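Local coordinates for cellulosomal scaffoldin adaptor protein B (Acetivibrio cellulolyticus, PDB 4U3S) that contributes a type II cohesin domain to the cellulosome scaffold, the module through which it probably binds the dockerins of partner proteins, at residues I5-D10 / A22-N27; G34-I39 / I88-R93; G66-N71 / S106-G111. All blocks are in the same frame, centred on the assembly; numbering follows the deposited sequence.

Contact 1. Residues I5-D10 / A22-N27; sequences ITMNFD and ATVKIN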
loop_
_atom_site.group_PDB
_atom_site.type_symbol
_atom_site.label_atom_id
_atom_site.label_comp_id
_atom_site.label_asym_id
_atom_site.label_seq_id
_atom_site.Cartn_x
_atom_site.Cartn_y
_atom_site.Cartn_z
ATOM N N ILE A 5 -11.812 -5.346 16.222
ATOM C CA ILE A 5 -10.371 -5.477 16.154
ATOM C C ILE A 5 -9.834 -4.699 17.354
ATOM O O ILE A 5 -10.404 -3.653 17.739
ATOM C CB ILE A 5 -9.772 -4.980 14.821
ATOM C CG1 ILE A 5 -8.244 -5.191 14.828
ATOM C CG2 ILE A 5 -10.117 -3.508 14.573
ATOM C CD1 ILE A 5 -7.625 -5.003 13.474
ATOM N N THR A 6 -8.777 -5.200 17.973
ATOM C CA THR A 6 -8.225 -4.563 19.153
ATOM C C THR A 6 -6.735 -4.853 19.201
ATOM O O THR A 6 -6.211 -5.605 18.362
ATOM C CB THR A 6 -8.941 -5.057 20.431
ATOM O OG1 THR A 6 -8.646 -4.188 21.534
ATOM C CG2 THR A 6 -8.552 -6.491 20.770
ATOM N N MET A 7 -6.066 -4.211 20.142
ATOM C CA MET A 7 -4.701 -4.606 20.549
ATOM C C MET A 7 -4.692 -4.945 22.039
ATOM O O MET A 7 -5.302 -4.248 22.855
ATOM C CB MET A 7 -3.709 -3.474 20.302
ATOM C CG MET A 7 -3.155 -3.393 18.919
ATOM S SD MET A 7 -1.917 -2.076 18.769
ATOM C CE MET A 7 -2.959 -0.606 18.653
ATOM N N ASN A 8 -3.992 -6.015 22.374
ATOM C CA ASN A 8 -3.784 -6.438 23.757
ATOM C C ASN A 8 -2.291 -6.461 24.001
ATOM O O ASN A 8 -1.547 -6.986 23.173
ATOM C CB ASN A 8 -4.338 -7.852 23.966
ATOM C CG ASN A 8 -5.813 -7.950 23.634
ATOM O OD1 ASN A 8 -6.247 -8.852 22.907
ATOM N ND2 ASN A 8 -6.582 -7.004 24.127
ATOM N N PHE A 9 -1.878 -5.910 25.144
ATOM C CA PHE A 9 -0.491 -5.957 25.577
ATOM C C PHE A 9 -0.303 -7.116 26.547
ATOM O O PHE A 9 -1.145 -7.336 27.402
ATOM C CB PHE A 9 -0.099 -4.668 26.307
ATOM C CG PHE A 9 -0.354 -3.401 25.523
ATOM C CD1 PHE A 9 0.063 -3.279 24.219
ATOM C CD2 PHE A 9 -0.977 -2.311 26.128
ATOM C CE1 PHE A 9 -0.145 -2.103 23.502
ATOM C CE2 PHE A 9 -1.204 -1.140 25.424
ATOM C CZ PHE A 9 -0.784 -1.033 24.106
ATOM N N ASP A 10 0.808 -7.841 26.450
ATOM C CA ASP A 10 1.105 -8.880 27.454
ATOM C C ASP A 10 1.391 -8.247 28.811
ATOM O O ASP A 10 1.188 -8.885 29.860
ATOM C CB ASP A 10 2.241 -9.834 27.038
ATOM C CG ASP A 10 3.583 -9.135 26.803
ATOM O OD1 ASP A 10 3.641 -7.892 26.757
ATOM O OD2 ASP A 10 4.591 -9.861 26.640
ATOM N N ALA A 22 2.619 -6.170 21.775
ATOM C CA ALA A 22 1.289 -5.726 21.378
ATOM C C ALA A 22 0.730 -6.688 20.353
ATOM O O ALA A 22 1.267 -6.847 19.272
ATOM C CB ALA A 22 1.341 -4.316 20.826
ATOM N N THR A 23 -0.338 -7.366 20.699
ATOM C CA THR A 23 -0.970 -8.292 19.776
ATOM C C THR A 23 -2.235 -7.686 19.175
ATOM O O THR A 23 -3.155 -7.274 19.904
ATOM C CB THR A 23 -1.341 -9.620 20.456
ATOM O OG1 THR A 23 -0.149 -10.294 20.875
ATOM C CG2 THR A 23 -2.079 -10.511 19.475
ATOM N N VAL A 24 -2.282 -7.662 17.853
ATOM C CA VAL A 24 -3.507 -7.283 17.139
ATOM C C VAL A 24 -4.392 -8.516 17.024
ATOM O O VAL A 24 -3.948 -9.544 16.513
ATOM C CB VAL A 24 -3.207 -6.727 15.744
ATOM C CG1 VAL A 24 -4.500 -6.247 15.098
ATOM C CG2 VAL A 24 -2.203 -5.591 15.851
ATOM N N LYS A 25 -5.642 -8.372 17.452
ATOM C CA LYS A 25 -6.568 -9.489 17.612
ATOM C C LYS A 25 -7.902 -9.104 16.977
ATOM O O LYS A 25 -8.346 -7.950 17.084
ATOM C CB LYS A 25 -6.760 -9.793 19.090
ATOM C CG LYS A 25 -7.594 -11.024 19.359
ATOM C CD LYS A 25 -8.377 -10.901 20.657
ATOM C CE LYS A 25 -9.255 -12.127 20.889
ATOM N NZ LYS A 25 -10.279 -12.339 19.818
ATOM N N ILE A 26 -8.509 -10.037 16.257
ATOM C CA ILE A 26 -9.881 -9.846 15.742
ATOM C C ILE A 26 -10.868 -10.811 16.384
ATOM O O ILE A 26 -10.511 -11.892 16.898
ATOM C CB ILE A 26 -9.988 -9.913 14.198
ATOM C CG1 ILE A 26 -9.676 -11.319 13.686
ATOM C CG2 ILE A 26 -9.022 -8.912 13.549
ATOM C CD1 ILE A 26 -9.916 -11.526 12.204
ATOM N N ASN A 27 -12.122 -10.397 16.389
ATOM C CA ASN A 27 -13.197 -11.226 16.908
ATOM C C ASN A 27 -14.335 -11.160 15.938
ATOM O O ASN A 27 -14.818 -10.075 15.598
ATOM C CB ASN A 27 -13.670 -10.759 18.277
ATOM C CG ASN A 27 -14.581 -11.774 18.931
ATOM O OD1 ASN A 27 -14.164 -12.892 19.180
ATOM N ND2 ASN A 27 -15.824 -11.416 19.142
HETATM O O HOH W 1 0.494 -9.524 23.443
#
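Ile5 and Val24 both turn a branch away from their own backbone N (CG1 at chi1 -179° in Ile5 and -175° in Val24), and this carries Ile5 CD1 to within 3.7 Å of Val24 CG1. The two belong to a beta hairpin of the cohesin sandwich, in which residues 5-9 run antiparallel to 22-27. The other branch of Val24 is used as well: CG2 meets Met7 CG at 3.9 Å, so this valine is wedged between two side chains of the facing strand. Ile26 CG2 lies against Ile5 CG1, and Ala22 CB approaches the ring of Phe9 at its edge, 3.8 Å from CD1. These residues form the apolar face, which points into the sandwich toward Val37 and Ile39.

Thr6, Asn8, Thr23 and Lys25 occupy the other face. Thr6 pairs with Lys25 and Asn8 with Thr23 by reciprocal backbone hydrogen bonds, the shortest being Thr23 N to Asn8 O at 2.8 Å. Thr6 OG1 is hydrogen-bonded to Ile160 O of the adjoining strand 158-160. The aliphatic part of Lys25 passes Asn8, with CD 3.7 Å from OD1, and the chain then bends so that NZ donates to Ile26 O, arriving 54° out of the carbonyl plane. At the Asn8-Thr23 pair a water joins the strands, lying 2.8 Å from Thr23 OG1 and donating a longer bond of 3.3 Å to Asn8 O.

Contact 2. Residues G34-I39 / I88-R93; sequences GYQVNI and ILNLSR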
loop_
_atom_site.group_PDB
_atom_site.type_symbol
_atom_site.label_atom_id
_atom_site.label_comp_id
_atom_site.label_asym_id
_atom_site.label_seq_id
_atom_site.Cartn_x
_atom_site.Cartn_y
_atom_site.Cartn_z
ATOM N N GLY A 34 -7.619 -10.845 5.397
ATOM C CA GLY A 34 -6.461 -9.951 5.490
ATOM C C GLY A 34 -6.729 -8.671 6.227
ATOM O O GLY A 34 -7.873 -8.242 6.328
ATOM N N TYR A 35 -5.667 -8.067 6.744
ATOM C CA TYR A 35 -5.776 -6.807 7.451
ATOM C C TYR A 35 -4.686 -5.854 6.948
ATOM O O TYR A 35 -3.608 -6.286 6.530
ATOM C CB TYR A 35 -5.611 -6.997 9.003
ATOM C CG TYR A 35 -4.175 -7.229 9.409
ATOM C CD1 TYR A 35 -3.655 -8.510 9.455
ATOM C CD2 TYR A 35 -3.302 -6.158 9.635
ATOM C CE1 TYR A 35 -2.322 -8.720 9.737
ATOM C CE2 TYR A 35 -1.962 -6.358 9.886
ATOM C CZ TYR A 35 -1.477 -7.640 9.952
ATOM O OH TYR A 35 -0.135 -7.822 10.190
ATOM N N GLN A 36 -4.946 -4.574 7.129
ATOM C CA GLN A 36 -3.872 -3.558 7.095
ATOM C C GLN A 36 -4.202 -2.615 8.234
ATOM O O GLN A 36 -5.331 -2.147 8.324
ATOM C CB GLN A 36 -3.810 -2.828 5.754
ATOM C CG GLN A 36 -2.838 -1.656 5.770
ATOM C CD GLN A 36 -2.649 -0.978 4.418
ATOM O OE1 GLN A 36 -3.438 -1.182 3.486
ATOM N NE2 GLN A 36 -1.638 -0.145 4.319
ATOM N N VAL A 37 -3.252 -2.344 9.107
ATOM C CA VAL A 37 -3.472 -1.407 10.200
ATOM C C VAL A 37 -2.351 -0.404 10.314
ATOM O O VAL A 37 -1.183 -0.701 10.007
ATOM C CB VAL A 37 -3.695 -2.095 11.588
ATOM C CG1 VAL A 37 -4.966 -2.900 11.608
ATOM C CG2 VAL A 37 -2.515 -2.946 12.025
ATOM N N ASN A 38 -2.722 0.792 10.764
ATOM C CA ASN A 38 -1.811 1.887 10.970
ATOM C C ASN A 38 -1.809 2.223 12.460
ATOM O O ASN A 38 -2.848 2.487 13.053
ATOM C CB ASN A 38 -2.284 3.073 10.138
ATOM C CG ASN A 38 -1.231 4.139 9.999
ATOM O OD1 ASN A 38 -0.280 3.981 9.210
ATOM N ND2 ASN A 38 -1.378 5.233 10.777
ATOM N N ILE A 39 -0.631 2.251 13.055
ATOM C CA ILE A 39 -0.476 2.369 14.511
ATOM C C ILE A 39 0.454 3.534 14.822
ATOM O O ILE A 39 1.506 3.669 14.191
ATOM C CB ILE A 39 0.111 1.077 15.076
ATOM C CG1 ILE A 39 -0.896 -0.076 14.924
ATOM C CG2 ILE A 39 0.528 1.245 16.525
ATOM C CD1 ILE A 39 -0.283 -1.444 15.183
ATOM N N ILE A 88 5.146 5.900 13.517
ATOM C CA ILE A 88 4.048 5.281 12.762
ATOM C C ILE A 88 4.489 3.913 12.272
ATOM O O ILE A 88 5.543 3.813 11.630
ATOM C CB ILE A 88 3.592 6.116 11.551
ATOM C CG1 ILE A 88 2.916 7.389 12.039
ATOM C CG2 ILE A 88 2.577 5.327 10.702
ATOM C CD1 ILE A 88 2.904 8.513 11.041
ATOM N N LEU A 89 3.710 2.882 12.610
ATOM C CA LEU A 89 3.835 1.567 11.976
ATOM C C LEU A 89 2.642 1.326 11.061
ATOM O O LEU A 89 1.497 1.722 11.363
ATOM C CB LEU A 89 3.869 0.449 13.003
ATOM C CG LEU A 89 4.879 0.588 14.135
ATOM C CD1 LEU A 89 4.788 -0.615 15.056
ATOM C CD2 LEU A 89 6.281 0.806 13.570
ATOM N N ASN A 90 2.929 0.702 9.922
ATOM C CA ASN A 90 1.894 0.232 9.050
ATOM C C ASN A 90 2.182 -1.205 8.647
ATOM O O ASN A 90 3.217 -1.495 8.048
ATOM C CB ASN A 90 1.787 1.132 7.842
ATOM C CG ASN A 90 0.513 0.893 7.101
ATOM O OD1 ASN A 90 0.401 -0.053 6.335
ATOM N ND2 ASN A 90 -0.464 1.738 7.332
ATOM N N LEU A 91 1.268 -2.083 9.021
ATOM C CA LEU A 91 1.448 -3.533 8.954
ATOM C C LEU A 91 0.324 -4.112 8.134
ATOM O O LEU A 91 -0.806 -3.667 8.238
ATOM C CB LEU A 91 1.299 -4.096 10.377
ATOM C CG LEU A 91 1.964 -3.384 11.552
ATOM C CD1 LEU A 91 1.458 -3.939 12.860
ATOM C CD2 LEU A 91 3.438 -3.683 11.401
ATOM N N SER A 92 0.596 -5.119 7.324
ATOM C CA SER A 92 -0.446 -5.775 6.572
ATOM C C SER A 92 -0.098 -7.251 6.342
ATOM O O SER A 92 1.082 -7.596 6.203
ATOM C CB SER A 92 -0.601 -5.104 5.213
ATOM O OG SER A 92 -1.678 -5.751 4.540
ATOM N N ARG A 93 -1.125 -8.099 6.329
ATOM C CA ARG A 93 -0.960 -9.499 5.927
ATOM C C ARG A 93 -2.264 -9.979 5.322
ATOM O O ARG A 93 -3.346 -9.549 5.759
ATOM C CB ARG A 93 -0.577 -10.355 7.125
ATOM C CG ARG A 93 -0.176 -11.778 6.811
ATOM C CD ARG A 93 0.360 -12.483 8.067
ATOM N NE ARG A 93 0.638 -13.880 7.741
ATOM C CZ ARG A 93 1.829 -14.376 7.421
ATOM N NH1 ARG A 93 2.909 -13.616 7.426
ATOM N NH2 ARG A 93 1.944 -15.649 7.079
#
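Asn90 stands between Gln36 and Asn38 and, with CG opposite its backbone N, joins the two in a chain of side-chain amides across an antiparallel strand pair. Its OD1 accepts from Gln36 NE2 at 2.9 Å, the two amide planes standing nearly perpendicular (89°). Its ND2 donates to Asn38 OD1, also at 2.9 Å, with the planes 52° apart; here the bond is almost straight (174°) and lies on a lone pair of the acceptor. The chain is oriented from its ends: Asn38 ND2 donates to Glu131 O, and Gln36 OE1 bonds to the backbone of the other protein, which sets which end of Asn90 accepts. This polar face thus borders a protein interface, consistent with the dockerin-binding face of cohesins.

On the reverse face the ring of Tyr35 leans across the facing strand. Arg93 N sits 3.6 Å above one face of the ring, offset toward its rim, and Tyr35 CE1 comes within 3.5 Å of Arg93 CB. Tyr35 O takes two donors, Arg93 N and, from the polar side, Ser92 OG at 2.8 Å. Farther along, Ile39 CD1 touches Leu91 CD1 at 3.8 Å.

Strand 32-40 is bordered by 88-95 on one edge and by 143-147 and the short 129-130 on the other, while 76-80 flanks 88-95. Strand 111-120 of the opposing sheet covers the apolar face, with Val113 against Tyr35 and Val116 against Leu91.

Contact 3. Residues G66-N71 / S106-G111; sequences GELLVN and SPEETG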
loop_
_atom_site.group_PDB
_atom_site.type_symbol
_atom_site.label_atom_id
_atom_site.label_comp_id
_atom_site.label_asym_id
_atom_site.label_seq_id
_atom_site.Cartn_x
_atom_site.Cartn_y
_atom_site.Cartn_z
ATOM N N GLY A 66 0.405 -13.942 13.818
ATOM C CA GLY A 66 -0.528 -14.463 14.824
ATOM C C GLY A 66 -1.010 -15.855 14.458
ATOM O O GLY A 66 -0.374 -16.548 13.673
ATOM N N GLU A 67 -2.153 -16.256 15.010
ATOM C CA GLU A 67 -2.715 -17.579 14.720
ATOM C C GLU A 67 -3.451 -17.633 13.372
ATOM O O GLU A 67 -3.592 -18.711 12.781
ATOM C CB GLU A 67 -3.609 -18.071 15.857
ATOM C CG GLU A 67 -4.879 -17.329 16.099
ATOM C CD GLU A 67 -5.356 -17.520 17.531
ATOM O OE1 GLU A 67 -5.361 -18.675 18.024
ATOM O OE2 GLU A 67 -5.686 -16.521 18.180
ATOM N N LEU A 68 -3.931 -16.488 12.898
ATOM C CA LEU A 68 -4.586 -16.423 11.591
ATOM C C LEU A 68 -3.613 -16.020 10.477
ATOM O O LEU A 68 -2.557 -15.469 10.736
ATOM C CB LEU A 68 -5.753 -15.450 11.645
ATOM C CG LEU A 68 -6.763 -15.640 12.773
ATOM C CD1 LEU A 68 -7.913 -14.681 12.517
ATOM C CD2 LEU A 68 -7.227 -17.079 12.961
ATOM N N LEU A 69 -3.998 -16.309 9.237
ATOM C CA LEU A 69 -3.244 -15.941 8.022
ATOM C C LEU A 69 -1.930 -16.697 7.886
ATOM O O LEU A 69 -0.999 -16.193 7.258
ATOM C CB LEU A 69 -3.030 -14.428 7.904
ATOM C CG LEU A 69 -4.263 -13.555 8.068
ATOM C CD1 LEU A 69 -3.951 -12.065 8.094
ATOM C CD2 LEU A 69 -5.332 -13.827 6.997
ATOM N N VAL A 70 -1.872 -17.901 8.432
ATOM C CA VAL A 70 -0.642 -18.702 8.346
ATOM C C VAL A 70 -0.807 -19.994 7.544
ATOM O O VAL A 70 0.121 -20.801 7.453
ATOM C CB VAL A 70 -0.036 -18.945 9.744
ATOM C CG1 VAL A 70 0.444 -17.612 10.323
ATOM C CG2 VAL A 70 -1.006 -19.666 10.664
ATOM N N ASN A 71 -1.975 -20.195 6.934
ATOM C CA ASN A 71 -2.179 -21.365 6.072
ATOM C C ASN A 71 -1.495 -21.175 4.725
ATOM O O ASN A 71 -1.953 -20.380 3.861
ATOM C CB ASN A 71 -3.669 -21.624 5.896
ATOM C CG ASN A 71 -3.966 -22.979 5.310
ATOM O OD1 ASN A 71 -3.269 -23.442 4.407
ATOM N ND2 ASN A 71 -5.040 -23.608 5.785
ATOM N N SER A 106 -13.630 -23.190 5.426
ATOM C CA SER A 106 -13.108 -23.116 6.762
ATOM C C SER A 106 -12.579 -21.706 6.975
ATOM O O SER A 106 -11.361 -21.458 6.907
ATOM C CB SER A 106 -12.007 -24.151 6.930
ATOM O OG SER A 106 -11.698 -24.301 8.307
ATOM N N PRO A 107 -13.487 -20.755 7.180
ATOM C CA PRO A 107 -13.074 -19.371 7.338
ATOM C C PRO A 107 -12.402 -19.106 8.659
ATOM O O PRO A 107 -12.736 -19.767 9.655
ATOM C CB PRO A 107 -14.383 -18.596 7.255
ATOM C CG PRO A 107 -15.418 -19.549 7.707
ATOM C CD PRO A 107 -14.948 -20.909 7.282
ATOM N N GLU A 108 -11.423 -18.184 8.631
ATOM C CA GLU A 108 -10.720 -17.701 9.815
ATOM C C GLU A 108 -11.398 -16.422 10.264
ATOM O O GLU A 108 -11.459 -15.486 9.494
ATOM C CB GLU A 108 -9.255 -17.413 9.465
ATOM C CG GLU A 108 -8.538 -18.631 8.939
ATOM C CD GLU A 108 -7.063 -18.348 8.604
ATOM O OE1 GLU A 108 -6.580 -17.238 8.904
ATOM O OE2 GLU A 108 -6.401 -19.202 7.980
ATOM N N GLU A 109 -11.975 -16.383 11.457
ATOM C CA GLU A 109 -12.749 -15.207 11.829
ATOM C C GLU A 109 -12.388 -14.571 13.154
ATOM O O GLU A 109 -12.772 -13.420 13.407
ATOM C CB GLU A 109 -14.246 -15.566 11.828
ATOM C CG GLU A 109 -14.698 -16.069 10.471
ATOM C CD GLU A 109 -16.177 -16.410 10.383
ATOM O OE1 GLU A 109 -16.764 -16.914 11.379
ATOM O OE2 GLU A 109 -16.735 -16.190 9.291
ATOM N N THR A 110 -11.696 -15.307 14.006
ATOM C CA THR A 110 -11.405 -14.862 15.338
ATOM C C THR A 110 -10.018 -15.358 15.683
ATOM O O THR A 110 -9.708 -16.547 15.503
ATOM C CB THR A 110 -12.425 -15.447 16.366
ATOM O OG1 THR A 110 -13.732 -14.934 16.102
ATOM C CG2 THR A 110 -12.017 -15.112 17.798
ATOM N N GLY A 111 -9.188 -14.462 16.196
ATOM C CA GLY A 111 -7.846 -14.802 16.646
ATOM C C GLY A 111 -6.853 -13.683 16.453
ATOM O O GLY A 111 -7.177 -12.603 15.958
HETATM O O HOH W 2 -4.078 -19.727 9.539
HETATM O O HOH W 3 -7.007 -21.849 7.790
#
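Two irregular loops at one end of the cohesin sandwich are joined through the carboxylate of Glu108, which reaches across from 106-111 to the backbone of 66-71. With CG opposite its carbonyl carbon (chi1 -59°) and the chain extended beyond it, Glu108 brings OE1 to 2.8 Å from Leu69 N, which donates on the syn side in a nearly straight bond (164°). The other oxygen, OE2, takes the hydroxyl of Tyr95 and two waters; the water 2.8 Å from Glu108 OE2 also accepts from Val70 N. With several donors converging on it, the carboxylate would be expected to favour the ionised form.

The side chains of Leu68 and Glu108 run antiparallel, each passing alongside the other. Leu68 CB lies 3.4 Å from Glu108 OE1, and its CD2 rests 3.6 Å from Thr110 O. Glu67 OE2 lies 3.2 Å from Gly111 CA and accepts a hydrogen bond from Thr112 N, at the start of strand 111-120.

The loop 66-71 leads from strand 64-65 toward 76-80, and 106-111 connects helix 98-104 to strand 111-120. Leu68 packs inward on Ile26 and Phe32, while Tyr95 of strand 88-95 ties both loops by also bonding Asn71 N.

Contacts 1 and 2 are buried strand pairs, one from each sheet of the sandwich, and they meet in the core where Ile5 packs on Val37 and Met7 on Ile39. Contact 3 lies farther out and is only partly buried; in place of a backbone ladder, its one direct hydrogen bond is made by a carboxylate, with waters and the packing of a leucine beside it. It nevertheless touches both of the others: Ile26 N is hydrogen-bonded to Gly111 O on the side of contact 1, and Arg93 NE to Leu69 O on the side of contact 2. The outward faces differ too, since contact 1 carries a lysine, an asparagine and threonines, whereas the amides of contact 2 border another protein.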